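Local coordinates for protein putative cytochrome P450 154A1 (Streptomyces coelicolor, PDB 1ODO) that belongs to the cytochrome P450 family and holds a heme (protoporphyrin IX with iron), with 4-phenyl-1H-imidazole bound in an adjoining pocket, at residues A7-P12 with W32-L36; L78-V82 with G173-T177; L125-L129 with E143-L148; G158-R163 with Q197-K202; V273-V278 with A337-K342. One frame throughout, in Å; residues are numbered along the deposited sequence.

Overall arrangement
Of the five contacts only contact 2 is a buried contact: it lines the 4-phenyl-1H-imidazole pocket, its centre about 13 Å from that of the chain, and relies on aromatic and apolar groups with one indole N-H bond. The other four are partly buried, with centres about 19 to 23 Å out, and mix apolar packing with water-linked or charged edges. Contact 1 is strand pairing by backbone bonds, and it touches contact 2, where P12 O meets T177 OG1 in a probable hydrogen bond. Contacts 2 and 4 share helix 161-175, one at each end. Contact 3 packs successive helices around a leucine; contact 5, beside a capping box, joins a helix start to a loop.

Contact 1: residues A7-P12 with W32-L36; sequences ALVLDP and WVDVL
L8 and V33 face each other in a parallel bridge (CA to CA 4.4 Å), and V9 with D34 forms the next one, pairing strand 8-9, an outermost strand of the mixed sheet, with strand 30-35. Three backbone bonds hold the register: L8 N to W32 O at 3.1 Å, D34 N to L8 O at 2.8 Å and L10 N to D34 O at 3.1 Å.

The buried, closely packed side is apolar. L10 turns CG beside its own backbone N (chi1 -57°), and its CD1 rests 4.0 Å from both V33 CG2 and V35 CG2. L316 of strand 314-317 also touches L10 and V35, while helix 17-25, the crossover of this beta-alpha-beta unit, covers L8 and V33 through L24.

The other side is more exposed to solvent, though A7 CB still comes to 3.7 Å from CD1 of the W32 ring, which it meets obliquely; V9 and D34 run side by side, the carboxylate of D34 being bonded to Q39 and G37. The loose end lies past L10, where the two chain segments part (CA of L10 to CA of V35 5.9 Å) and water 1 spans the gap, accepting from L36 N and donating to D34 O and L10 O, with further acceptors competing for its protons.

Register therefore rests on backbone polarity, while the methyls of L8, L10, V33 and V35 make up the side that packs on helix 17-25 and L316.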
# COMPACT_ATOMS: atom_id res chain seq x y z
N ALA A 7 16.35 -7.27 -20.32
CA ALA A 7 15.40 -7.18 -19.17
C ALA A 7 13.97 -6.91 -19.64
O ALA A 7 13.76 -6.21 -20.63
CB ALA A 7 15.85 -6.07 -18.22
N LEU A 8 13.00 -7.47 -18.93
CA LEU A 8 11.59 -7.27 -19.27
C LEU A 8 11.20 -5.92 -18.71
O LEU A 8 11.29 -5.70 -17.50
CB LEU A 8 10.73 -8.36 -18.63
CG LEU A 8 9.22 -8.18 -18.81
CD1 LEU A 8 8.85 -8.30 -20.28
CD2 LEU A 8 8.48 -9.22 -17.99
N VAL A 9 10.77 -5.01 -19.57
CA VAL A 9 10.38 -3.68 -19.12
C VAL A 9 8.96 -3.61 -18.58
O VAL A 9 7.99 -3.83 -19.31
CB VAL A 9 10.53 -2.64 -20.25
CG1 VAL A 9 10.22 -1.25 -19.73
CG2 VAL A 9 11.94 -2.70 -20.82
N LEU A 10 8.83 -3.32 -17.29
CA LEU A 10 7.51 -3.22 -16.66
C LEU A 10 6.86 -1.90 -17.05
O LEU A 10 7.48 -0.84 -16.98
CB LEU A 10 7.65 -3.34 -15.14
CG LEU A 10 8.34 -4.62 -14.65
CD1 LEU A 10 8.30 -4.67 -13.14
CD2 LEU A 10 7.64 -5.84 -15.24
N ASP A 11 5.60 -1.98 -17.48
CA ASP A 11 4.82 -0.82 -17.90
C ASP A 11 4.59 0.20 -16.77
O ASP A 11 3.88 -0.07 -15.81
CB ASP A 11 3.48 -1.33 -18.45
CG ASP A 11 2.56 -0.22 -18.93
OD1 ASP A 11 3.02 0.93 -19.08
OD2 ASP A 11 1.37 -0.52 -19.15
N PRO A 12 5.19 1.40 -16.90
CA PRO A 12 5.05 2.46 -15.89
C PRO A 12 3.62 2.95 -15.71
O PRO A 12 3.30 3.55 -14.68
CB PRO A 12 5.96 3.58 -16.41
CG PRO A 12 6.95 2.86 -17.28
CD PRO A 12 6.10 1.83 -17.98
N TRP A 32 14.63 -11.07 -14.58
CA TRP A 32 15.38 -9.82 -14.59
C TRP A 32 14.47 -8.82 -15.32
O TRP A 32 14.11 -9.04 -16.48
CB TRP A 32 16.70 -10.02 -15.35
CG TRP A 32 17.68 -8.88 -15.30
CD1 TRP A 32 18.20 -8.20 -16.36
CD2 TRP A 32 18.34 -8.36 -14.13
NE1 TRP A 32 19.14 -7.28 -15.94
CE2 TRP A 32 19.24 -7.36 -14.57
CE3 TRP A 32 18.25 -8.63 -12.76
CZ2 TRP A 32 20.05 -6.64 -13.69
CZ3 TRP A 32 19.06 -7.92 -11.88
CH2 TRP A 32 19.95 -6.93 -12.36
N VAL A 33 14.07 -7.75 -14.64
CA VAL A 33 13.19 -6.76 -15.24
C VAL A 33 13.75 -5.34 -15.15
O VAL A 33 14.76 -5.09 -14.49
CB VAL A 33 11.79 -6.75 -14.57
CG1 VAL A 33 11.15 -8.14 -14.65
CG2 VAL A 33 11.92 -6.31 -13.11
N ASP A 34 13.08 -4.42 -15.83
CA ASP A 34 13.49 -3.02 -15.83
C ASP A 34 12.36 -2.23 -15.18
O ASP A 34 11.21 -2.30 -15.60
CB ASP A 34 13.72 -2.52 -17.25
CG ASP A 34 14.05 -1.05 -17.30
OD1 ASP A 34 15.22 -0.71 -17.59
OD2 ASP A 34 13.15 -0.22 -17.02
N VAL A 35 12.70 -1.49 -14.13
CA VAL A 35 11.72 -0.67 -13.41
C VAL A 35 12.15 0.78 -13.59
O VAL A 35 13.00 1.28 -12.85
CB VAL A 35 11.69 -1.03 -11.91
CG1 VAL A 35 10.63 -0.19 -11.19
CG2 VAL A 35 11.40 -2.51 -11.74
N LEU A 36 11.58 1.44 -14.59
CA LEU A 36 11.89 2.84 -14.88
C LEU A 36 13.40 3.10 -15.03
O LEU A 36 13.92 4.09 -14.52
CB LEU A 36 11.29 3.75 -13.81
CG LEU A 36 9.79 4.05 -13.98
CD1 LEU A 36 8.96 2.80 -13.70
CD2 LEU A 36 9.38 5.17 -13.04
O HOH W 1 9.92 0.09 -16.45

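Contact 2: residues L78-V82 with G173-T177; sequences LALWV and GVFDT. With PIM (4-phenyl-1H-imidazole), chain C.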
# COMPACT_ATOMS: atom_id res chain seq x y z
N LEU A 78 12.12 6.97 -9.21
CA LEU A 78 11.63 6.33 -7.99
C LEU A 78 12.63 6.41 -6.83
O LEU A 78 12.50 5.69 -5.84
CB LEU A 78 11.31 4.86 -8.25
CG LEU A 78 10.27 4.55 -9.34
CD1 LEU A 78 9.95 3.06 -9.33
CD2 LEU A 78 9.01 5.36 -9.09
N ALA A 79 13.60 7.31 -6.95
CA ALA A 79 14.62 7.49 -5.92
C ALA A 79 14.11 7.62 -4.49
O ALA A 79 14.70 7.07 -3.56
CB ALA A 79 15.50 8.70 -6.26
N LEU A 80 13.00 8.34 -4.30
CA LEU A 80 12.45 8.52 -2.96
C LEU A 80 12.14 7.21 -2.24
O LEU A 80 12.24 7.13 -1.01
CB LEU A 80 11.17 9.37 -3.03
CG LEU A 80 10.56 9.74 -1.67
CD1 LEU A 80 11.54 10.62 -0.89
CD2 LEU A 80 9.24 10.46 -1.87
N TRP A 81 11.78 6.18 -2.99
CA TRP A 81 11.47 4.89 -2.39
C TRP A 81 12.66 4.22 -1.72
O TRP A 81 12.49 3.39 -0.83
CB TRP A 81 10.89 3.93 -3.44
CG TRP A 81 9.48 4.25 -3.83
CD1 TRP A 81 9.07 5.22 -4.69
CD2 TRP A 81 8.29 3.63 -3.32
NE1 TRP A 81 7.69 5.24 -4.76
CE2 TRP A 81 7.19 4.27 -3.93
CE3 TRP A 81 8.05 2.58 -2.42
CZ2 TRP A 81 5.87 3.91 -3.66
CZ3 TRP A 81 6.74 2.22 -2.15
CH2 TRP A 81 5.66 2.89 -2.76
N VAL A 82 13.87 4.58 -2.15
CA VAL A 82 15.07 3.99 -1.58
C VAL A 82 16.02 5.00 -0.94
O VAL A 82 17.00 4.61 -0.31
CB VAL A 82 15.86 3.21 -2.66
CG1 VAL A 82 14.96 2.17 -3.32
CG2 VAL A 82 16.42 4.18 -3.71
N GLY A 173 1.41 11.71 -6.08
CA GLY A 173 2.61 11.80 -6.90
C GLY A 173 3.64 10.75 -6.55
O GLY A 173 4.36 10.27 -7.42
N VAL A 174 3.73 10.39 -5.27
CA VAL A 174 4.70 9.38 -4.84
C VAL A 174 4.46 8.04 -5.54
O VAL A 174 5.41 7.30 -5.82
CB VAL A 174 4.64 9.18 -3.30
CG1 VAL A 174 5.52 8.00 -2.89
CG2 VAL A 174 5.11 10.45 -2.60
N PHE A 175 3.20 7.74 -5.84
CA PHE A 175 2.86 6.49 -6.52
C PHE A 175 2.70 6.63 -8.03
O PHE A 175 2.47 5.65 -8.73
CB PHE A 175 1.59 5.88 -5.92
CG PHE A 175 1.78 5.32 -4.54
CD1 PHE A 175 1.82 6.17 -3.43
CD2 PHE A 175 1.94 3.96 -4.35
CE1 PHE A 175 2.02 5.65 -2.15
CE2 PHE A 175 2.14 3.43 -3.07
CZ PHE A 175 2.18 4.29 -1.97
N ASP A 176 2.82 7.86 -8.54
CA ASP A 176 2.68 8.10 -9.97
C ASP A 176 3.98 7.72 -10.69
O ASP A 176 4.90 8.53 -10.80
CB ASP A 176 2.39 9.57 -10.23
CG ASP A 176 2.02 9.85 -11.67
OD1 ASP A 176 2.37 9.02 -12.54
OD2 ASP A 176 1.39 10.89 -11.93
N THR A 177 4.05 6.49 -11.18
CA THR A 177 5.24 6.03 -11.87
C THR A 177 5.39 6.50 -13.32
O THR A 177 6.26 6.02 -14.04
CB THR A 177 5.35 4.48 -11.82
OG1 THR A 177 4.12 3.90 -12.27
CG2 THR A 177 5.61 4.02 -10.38
N1 PIM C . 2.15 2.57 1.78
C2 PIM C . 1.45 1.61 2.50
N3 PIM C . 2.24 1.03 3.25
C4 PIM C . 3.46 1.51 3.10
C5 PIM C . 3.43 2.48 2.18
C6 PIM C . 4.53 3.36 1.64
C7 PIM C . 4.18 4.67 1.17
C8 PIM C . 5.23 5.51 0.65
C9 PIM C . 6.56 5.02 0.62
C10 PIM C . 6.89 3.72 1.10
C11 PIM C . 5.83 2.91 1.60
O HOH W 2 7.73 7.72 -6.93
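W81 directs the edge of its indole at the face of F175 in a T-shaped stack, the six-membered ring and phenyl centroids 5.2 Å apart and the planes at 88°. The closest approach is W81 CH2 to F175 CE2, 3.6 Å. Both rings also border 4-phenyl-1H-imidazole: its phenyl group lies over one face of W81, with C10 3.6 Å from W81 CZ3, and its C7 meets F175 CZ at 3.7 Å.

The next shell sets the indole's rotation. W81 NE1 donates to V174 O at 3.3 Å, with the acceptor close to the ring plane and an N-H...O angle of 157°. Water 2 doubles the link, donating to V174 O and accepting weakly from NE1. V174 CG1, anti to its backbone N (chi1 173°), stands off the indole plane on the ligand's side, 4.0 Å from NE1.

Farther out, the L80 and V174 side chains cross at about a right angle, CD2 to CG2 4.2 Å, and L78 CD2 meets T177 CG2 at 3.9 Å. Besides its probable bond to P12 O, T177 OG1 is bonded to L393 N.

The contact thus joins the helix 80-83 region to the C-terminal end of helix 161-175, with helix 181-204 packed on L80 and V174, and P293 of strand 292-297 against W81.

Contact 3: residues L125-L129 with E143-L148; sequences LVDRL and ELAYPL
L125 overlaps the start of helix 147-157, spreading its two methyls over P147 and L148. With CG beside the backbone N (chi1 -72°), CD2 meets P147 CB at 4.0 Å, while CD1 reaches L148 CB at 3.7 Å and comes within 3.5 Å of the backbone N of L148. Its CB touches L144 CD1, so this one leucine spans the junction between helices 140-145 and 147-157, where the first helix widens into a pi-type turn.

One turn later in helix 108-131, L129 sets CD2 against E143 CB at 3.7 Å. L129 also packs on L371 of helix 357-374, and L148 touches A367 of that helix, which places the apolar side of the contact toward the core.

The solvent-facing end is polar. R128, bent at chi3 (39°), brings NH2 to E143 OE1 in a salt bridge of 3.5 Å; the oxygen lies near the guanidinium plane, at its edge, and the carboxylate is turned 62° against that plane. Between the salt bridge and the leucines, water 3 donates to both L125 O and E143 O, 2.8 Å from each.

Leucine packing thus carries the contact, and the salt bridge of an exposed arginine probably adds only modest electrostatic attraction, while one water links two backbone carbonyls, supplementing the helical bond L125 O accepts from L129 N.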
# COMPACT_ATOMS: atom_id res chain seq x y z
N LEU A 125 -19.13 9.24 7.00
CA LEU A 125 -18.96 9.25 5.55
C LEU A 125 -20.12 8.54 4.85
O LEU A 125 -20.54 8.94 3.77
CB LEU A 125 -17.63 8.59 5.17
CG LEU A 125 -16.39 9.43 5.52
CD1 LEU A 125 -15.13 8.60 5.34
CD2 LEU A 125 -16.35 10.68 4.63
N VAL A 126 -20.63 7.47 5.46
CA VAL A 126 -21.73 6.75 4.85
C VAL A 126 -23.01 7.58 4.96
O VAL A 126 -23.81 7.62 4.04
CB VAL A 126 -21.92 5.36 5.49
CG1 VAL A 126 -23.15 4.66 4.90
CG2 VAL A 126 -20.68 4.51 5.24
N ASP A 127 -23.18 8.26 6.10
CA ASP A 127 -24.37 9.10 6.29
C ASP A 127 -24.40 10.16 5.20
O ASP A 127 -25.45 10.46 4.63
CB ASP A 127 -24.35 9.80 7.65
CG ASP A 127 -24.65 8.86 8.80
OD1 ASP A 127 -25.31 7.83 8.58
OD2 ASP A 127 -24.23 9.18 9.93
N ARG A 128 -23.23 10.74 4.92
CA ARG A 128 -23.11 11.77 3.89
C ARG A 128 -23.57 11.24 2.54
O ARG A 128 -24.23 11.95 1.78
CB ARG A 128 -21.66 12.25 3.78
CG ARG A 128 -21.24 13.23 4.86
CD ARG A 128 -19.73 13.44 4.81
NE ARG A 128 -19.24 13.47 3.43
CZ ARG A 128 -17.96 13.56 3.10
NH1 ARG A 128 -17.03 13.63 4.05
NH2 ARG A 128 -17.60 13.58 1.82
N LEU A 129 -23.20 10.00 2.24
CA LEU A 129 -23.58 9.38 0.98
C LEU A 129 -25.10 9.33 0.89
O LEU A 129 -25.68 9.55 -0.17
CB LEU A 129 -23.03 7.96 0.90
CG LEU A 129 -21.51 7.78 0.78
CD1 LEU A 129 -21.16 6.30 0.87
CD2 LEU A 129 -21.03 8.37 -0.53
N GLU A 143 -15.71 9.72 -2.67
CA GLU A 143 -16.60 9.96 -1.53
C GLU A 143 -16.46 9.04 -0.32
O GLU A 143 -17.01 9.35 0.74
CB GLU A 143 -18.06 9.96 -2.01
CG GLU A 143 -18.34 11.00 -3.09
CD GLU A 143 -17.85 12.39 -2.69
OE1 GLU A 143 -18.19 12.84 -1.58
OE2 GLU A 143 -17.13 13.03 -3.49
N LEU A 144 -15.74 7.93 -0.46
CA LEU A 144 -15.56 7.02 0.66
C LEU A 144 -14.16 6.43 0.77
O LEU A 144 -13.49 6.57 1.80
CB LEU A 144 -16.57 5.86 0.58
CG LEU A 144 -16.41 4.78 1.66
CD1 LEU A 144 -16.65 5.40 3.04
CD2 LEU A 144 -17.39 3.64 1.42
N ALA A 145 -13.71 5.78 -0.30
CA ALA A 145 -12.38 5.16 -0.32
C ALA A 145 -11.22 6.08 0.05
O ALA A 145 -10.35 5.70 0.83
CB ALA A 145 -12.14 4.52 -1.70
N TYR A 146 -11.21 7.30 -0.50
CA TYR A 146 -10.14 8.25 -0.20
C TYR A 146 -10.24 8.95 1.15
O TYR A 146 -9.29 8.97 1.92
CB TYR A 146 -10.04 9.30 -1.32
CG TYR A 146 -9.01 9.00 -2.39
CD1 TYR A 146 -9.37 8.92 -3.73
CD2 TYR A 146 -7.66 8.81 -2.05
CE1 TYR A 146 -8.41 8.67 -4.73
CE2 TYR A 146 -6.70 8.56 -3.04
CZ TYR A 146 -7.09 8.49 -4.37
OH TYR A 146 -6.14 8.23 -5.34
N PRO A 147 -11.41 9.54 1.46
CA PRO A 147 -11.55 10.24 2.74
C PRO A 147 -11.44 9.45 4.04
O PRO A 147 -10.94 9.97 5.04
CB PRO A 147 -12.91 10.94 2.61
CG PRO A 147 -13.67 10.02 1.70
CD PRO A 147 -12.64 9.67 0.66
N LEU A 148 -11.87 8.19 4.06
CA LEU A 148 -11.78 7.40 5.28
C LEU A 148 -10.35 7.22 5.81
O LEU A 148 -10.06 7.58 6.95
CB LEU A 148 -12.44 6.03 5.11
CG LEU A 148 -12.33 5.07 6.30
CD1 LEU A 148 -12.91 5.72 7.56
CD2 LEU A 148 -13.08 3.79 5.98
O HOH W 3 -19.16 10.57 1.95

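Contact 4: residues G158-R163 with Q197-K202; sequences GVPQDR and QLIAAK
K202 bends at both chi2 (-61°) and chi3 (-67°), which folds its chain back so that NZ reaches G158 O at 2.9 Å; R163 instead stays extended from CG to NE and lies across helix 181-204. The K202 ammonium meets a lone pair of the G158 carbonyl in its plane. G158, with positive phi (77°), is where the chain leaves helix 147-157, and a salt bridge to D209 gives K202 NZ a second partner.

Between these polar ends, P160 CD packs against L198 CD1 at 3.6 Å, and A201 CB sits 3.7 Å from R163 NE. L198 continues inward to I240 of helix 229-244.

The R163 guanidinium lies with one face over the carbonyl oxygen of Q197, which stands 3.9 Å above its centre. At its edge, NH1 makes a weak hydrogen bond to Q197 OE1 of 3.4 Å, the amide plane turned 69° from the guanidinium. Water 4 accepts from NH2 at 3.1 Å and donates weakly to the same OE1.

The two polar ends therefore differ in strength: the lysine bond is short and backed by an acid, which would help keep the ammonium charged, whereas the arginine grip is weak and shared with water, around a small apolar centre.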
# COMPACT_ATOMS: atom_id res chain seq x y z
N GLY A 158 -2.28 13.01 14.17
CA GLY A 158 -2.55 14.33 14.69
C GLY A 158 -2.33 15.44 13.68
O GLY A 158 -1.74 16.48 13.99
N VAL A 159 -2.79 15.21 12.45
CA VAL A 159 -2.64 16.19 11.39
C VAL A 159 -3.75 17.23 11.49
O VAL A 159 -4.93 16.89 11.41
CB VAL A 159 -2.71 15.52 9.99
CG1 VAL A 159 -2.50 16.57 8.90
CG2 VAL A 159 -1.66 14.43 9.89
N PRO A 160 -3.39 18.51 11.69
CA PRO A 160 -4.40 19.55 11.80
C PRO A 160 -5.32 19.53 10.58
O PRO A 160 -4.87 19.32 9.45
CB PRO A 160 -3.57 20.83 11.89
CG PRO A 160 -2.34 20.37 12.61
CD PRO A 160 -2.04 19.06 11.92
N GLN A 161 -6.61 19.75 10.82
CA GLN A 161 -7.59 19.76 9.74
C GLN A 161 -7.19 20.64 8.55
O GLN A 161 -7.28 20.21 7.40
CB GLN A 161 -8.94 20.25 10.27
CG GLN A 161 -9.68 19.27 11.16
CD GLN A 161 -10.06 18.00 10.44
OE1 GLN A 161 -10.45 18.03 9.27
NE2 GLN A 161 -9.96 16.86 11.13
N ASP A 162 -6.74 21.86 8.83
CA ASP A 162 -6.34 22.79 7.78
C ASP A 162 -5.08 22.40 7.01
O ASP A 162 -4.65 23.13 6.11
CB ASP A 162 -6.17 24.20 8.38
CG ASP A 162 -4.95 24.32 9.27
OD1 ASP A 162 -4.79 23.49 10.20
OD2 ASP A 162 -4.14 25.25 9.06
N ARG A 163 -4.49 21.27 7.35
CA ARG A 163 -3.28 20.82 6.66
C ARG A 163 -3.47 19.46 5.98
O ARG A 163 -2.57 18.97 5.30
CB ARG A 163 -2.12 20.73 7.64
CG ARG A 163 -1.63 22.08 8.13
CD ARG A 163 -0.50 21.95 9.14
NE ARG A 163 0.07 23.25 9.47
CZ ARG A 163 0.77 23.99 8.62
NH1 ARG A 163 1.00 23.56 7.39
NH2 ARG A 163 1.24 25.18 8.99
N GLN A 197 6.39 21.94 7.38
CA GLN A 197 5.39 22.85 7.92
C GLN A 197 4.59 22.16 9.01
O GLN A 197 4.24 22.77 10.03
CB GLN A 197 4.45 23.33 6.80
CG GLN A 197 5.07 24.39 5.90
CD GLN A 197 4.20 24.71 4.70
OE1 GLN A 197 2.97 24.64 4.78
NE2 GLN A 197 4.83 25.07 3.59
N LEU A 198 4.29 20.88 8.79
CA LEU A 198 3.53 20.11 9.76
C LEU A 198 4.35 19.99 11.04
O LEU A 198 3.82 20.18 12.14
CB LEU A 198 3.23 18.71 9.22
CG LEU A 198 2.60 17.72 10.21
CD1 LEU A 198 1.27 18.25 10.70
CD2 LEU A 198 2.41 16.37 9.53
N ILE A 199 5.63 19.69 10.89
CA ILE A 199 6.54 19.54 12.02
C ILE A 199 6.61 20.84 12.82
O ILE A 199 6.57 20.82 14.06
CB ILE A 199 7.95 19.15 11.53
CG1 ILE A 199 7.91 17.73 10.94
CG2 ILE A 199 8.96 19.23 12.68
CD1 ILE A 199 9.19 17.30 10.23
N ALA A 200 6.70 21.96 12.11
CA ALA A 200 6.77 23.26 12.76
C ALA A 200 5.50 23.51 13.56
O ALA A 200 5.55 23.95 14.71
CB ALA A 200 6.97 24.36 11.72
N ALA A 201 4.35 23.21 12.95
CA ALA A 201 3.06 23.40 13.60
C ALA A 201 2.89 22.53 14.83
O ALA A 201 2.39 22.99 15.86
CB ALA A 201 1.94 23.13 12.61
N LYS A 202 3.30 21.26 14.74
CA LYS A 202 3.17 20.35 15.87
C LYS A 202 4.18 20.67 16.96
O LYS A 202 3.94 20.39 18.14
CB LYS A 202 3.31 18.90 15.40
CG LYS A 202 2.25 18.49 14.39
CD LYS A 202 0.83 18.60 14.96
CE LYS A 202 0.58 17.59 16.07
NZ LYS A 202 -0.85 17.55 16.50
O HOH W 4 2.62 27.14 7.00

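Contact 5: residues V273-V278 with A337-K342; sequences VTWADV and ATRTVK
D277 and K342 face each other beside a capping box, the motif in which T274 and D277 close the N-terminus of helix 275-285: D277 N donates to T274 OG1, and T274 N returns a bond to D277 OD2 of 2.9 Å, entering from above the carboxylate plane.

Followed outward, D277 starts with CB 3.7 Å from A337 O. A chi1 of -68° at its CG swings the carboxylate toward both T274 N and the end of the lysine. At the tip the oxygens divide their work: OD1 meets K342 CE at 3.3 Å and forms a long salt bridge with K342 NZ, whereas OD2 serves the cap and takes a weak bond from water 6. That water accepts from K342 NZ, as does water 5, which donates to D277 O, so the lysine is joined to the helix chiefly through solvent.

The apolar part is formed by A337, T338 and two valines. A337 CB touches both V278 CG2, at 4.1 Å, and V273 CG1, and V273 CG1 also meets T338 CG2 at 3.7 Å. V268 of helix 262-270 backs both valines, while R339 ties the loop to the same helix 275-285 through its salt bridge with E281.

The lysine's shortest bond stays within its own loop: K342 NZ donates to R339 O, in the carbonyl plane, at 2.7 Å.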
# COMPACT_ATOMS: atom_id res chain seq x y z
N VAL A 273 -19.48 -16.53 4.69
CA VAL A 273 -18.16 -15.89 4.75
C VAL A 273 -18.40 -14.58 5.47
O VAL A 273 -19.52 -14.07 5.49
CB VAL A 273 -17.55 -15.59 3.35
CG1 VAL A 273 -17.57 -16.84 2.48
CG2 VAL A 273 -18.30 -14.44 2.69
N THR A 274 -17.35 -14.02 6.07
CA THR A 274 -17.45 -12.76 6.79
C THR A 274 -16.88 -11.62 5.96
O THR A 274 -16.29 -11.84 4.90
CB THR A 274 -16.65 -12.80 8.09
OG1 THR A 274 -15.27 -13.02 7.78
CG2 THR A 274 -17.15 -13.93 8.99
N TRP A 275 -17.05 -10.39 6.44
CA TRP A 275 -16.52 -9.24 5.72
C TRP A 275 -15.00 -9.39 5.75
O TRP A 275 -14.31 -9.01 4.80
CB TRP A 275 -16.93 -7.93 6.40
CG TRP A 275 -18.37 -7.59 6.19
CD1 TRP A 275 -19.33 -7.46 7.15
CD2 TRP A 275 -19.02 -7.34 4.93
NE1 TRP A 275 -20.54 -7.14 6.57
CE2 TRP A 275 -20.37 -7.06 5.21
CE3 TRP A 275 -18.58 -7.31 3.60
CZ2 TRP A 275 -21.30 -6.76 4.20
CZ3 TRP A 275 -19.50 -7.02 2.60
CH2 TRP A 275 -20.84 -6.75 2.91
N ALA A 276 -14.49 -9.94 6.85
CA ALA A 276 -13.05 -10.13 7.00
C ALA A 276 -12.55 -11.09 5.93
O ALA A 276 -11.48 -10.90 5.36
CB ALA A 276 -12.73 -10.67 8.40
N ASP A 277 -13.33 -12.14 5.65
CA ASP A 277 -12.92 -13.11 4.63
C ASP A 277 -12.84 -12.42 3.27
O ASP A 277 -11.95 -12.70 2.47
CB ASP A 277 -13.92 -14.26 4.52
CG ASP A 277 -13.93 -15.16 5.74
OD1 ASP A 277 -12.87 -15.31 6.39
OD2 ASP A 277 -15.00 -15.73 6.03
N VAL A 278 -13.79 -11.52 3.01
CA VAL A 278 -13.81 -10.80 1.74
C VAL A 278 -12.59 -9.90 1.63
O VAL A 278 -12.00 -9.78 0.56
CB VAL A 278 -15.09 -9.96 1.60
CG1 VAL A 278 -14.98 -9.03 0.40
CG2 VAL A 278 -16.29 -10.88 1.43
N ALA A 337 -14.07 -15.99 -1.69
CA ALA A 337 -13.97 -15.68 -0.26
C ALA A 337 -14.14 -16.89 0.66
O ALA A 337 -13.95 -16.78 1.87
CB ALA A 337 -14.97 -14.58 0.11
N THR A 338 -14.50 -18.05 0.10
CA THR A 338 -14.68 -19.24 0.91
C THR A 338 -13.39 -20.05 1.07
O THR A 338 -13.36 -21.03 1.80
CB THR A 338 -15.75 -20.20 0.31
OG1 THR A 338 -15.22 -20.85 -0.84
CG2 THR A 338 -17.01 -19.42 -0.08
N ARG A 339 -12.32 -19.63 0.38
CA ARG A 339 -11.04 -20.33 0.47
C ARG A 339 -10.61 -20.71 1.87
O ARG A 339 -10.66 -19.89 2.79
CB ARG A 339 -9.92 -19.48 -0.15
CG ARG A 339 -9.93 -19.40 -1.65
CD ARG A 339 -8.87 -18.42 -2.15
NE ARG A 339 -9.01 -18.21 -3.58
CZ ARG A 339 -8.59 -19.06 -4.51
NH1 ARG A 339 -8.00 -20.19 -4.16
NH2 ARG A 339 -8.79 -18.79 -5.79
N THR A 340 -10.17 -21.95 2.04
CA THR A 340 -9.72 -22.42 3.34
C THR A 340 -8.33 -21.83 3.60
O THR A 340 -8.01 -21.46 4.72
CB THR A 340 -9.64 -23.96 3.37
OG1 THR A 340 -10.96 -24.51 3.26
CG2 THR A 340 -9.01 -24.44 4.68
N VAL A 341 -7.52 -21.76 2.55
CA VAL A 341 -6.17 -21.20 2.66
C VAL A 341 -6.27 -19.77 2.15
O VAL A 341 -6.45 -19.53 0.95
CB VAL A 341 -5.16 -21.98 1.79
CG1 VAL A 341 -3.77 -21.37 1.93
CG2 VAL A 341 -5.13 -23.44 2.20
N LYS A 342 -6.16 -18.81 3.07
CA LYS A 342 -6.26 -17.40 2.72
C LYS A 342 -4.96 -16.59 2.75
O LYS A 342 -4.99 -15.37 2.55
CB LYS A 342 -7.27 -16.73 3.65
CG LYS A 342 -8.62 -17.45 3.76
CD LYS A 342 -9.49 -16.81 4.85
CE LYS A 342 -10.84 -17.51 4.98
NZ LYS A 342 -11.59 -17.49 3.69
O HOH W 5 -10.76 -15.17 2.34
O HOH W 6 -14.18 -18.36 4.53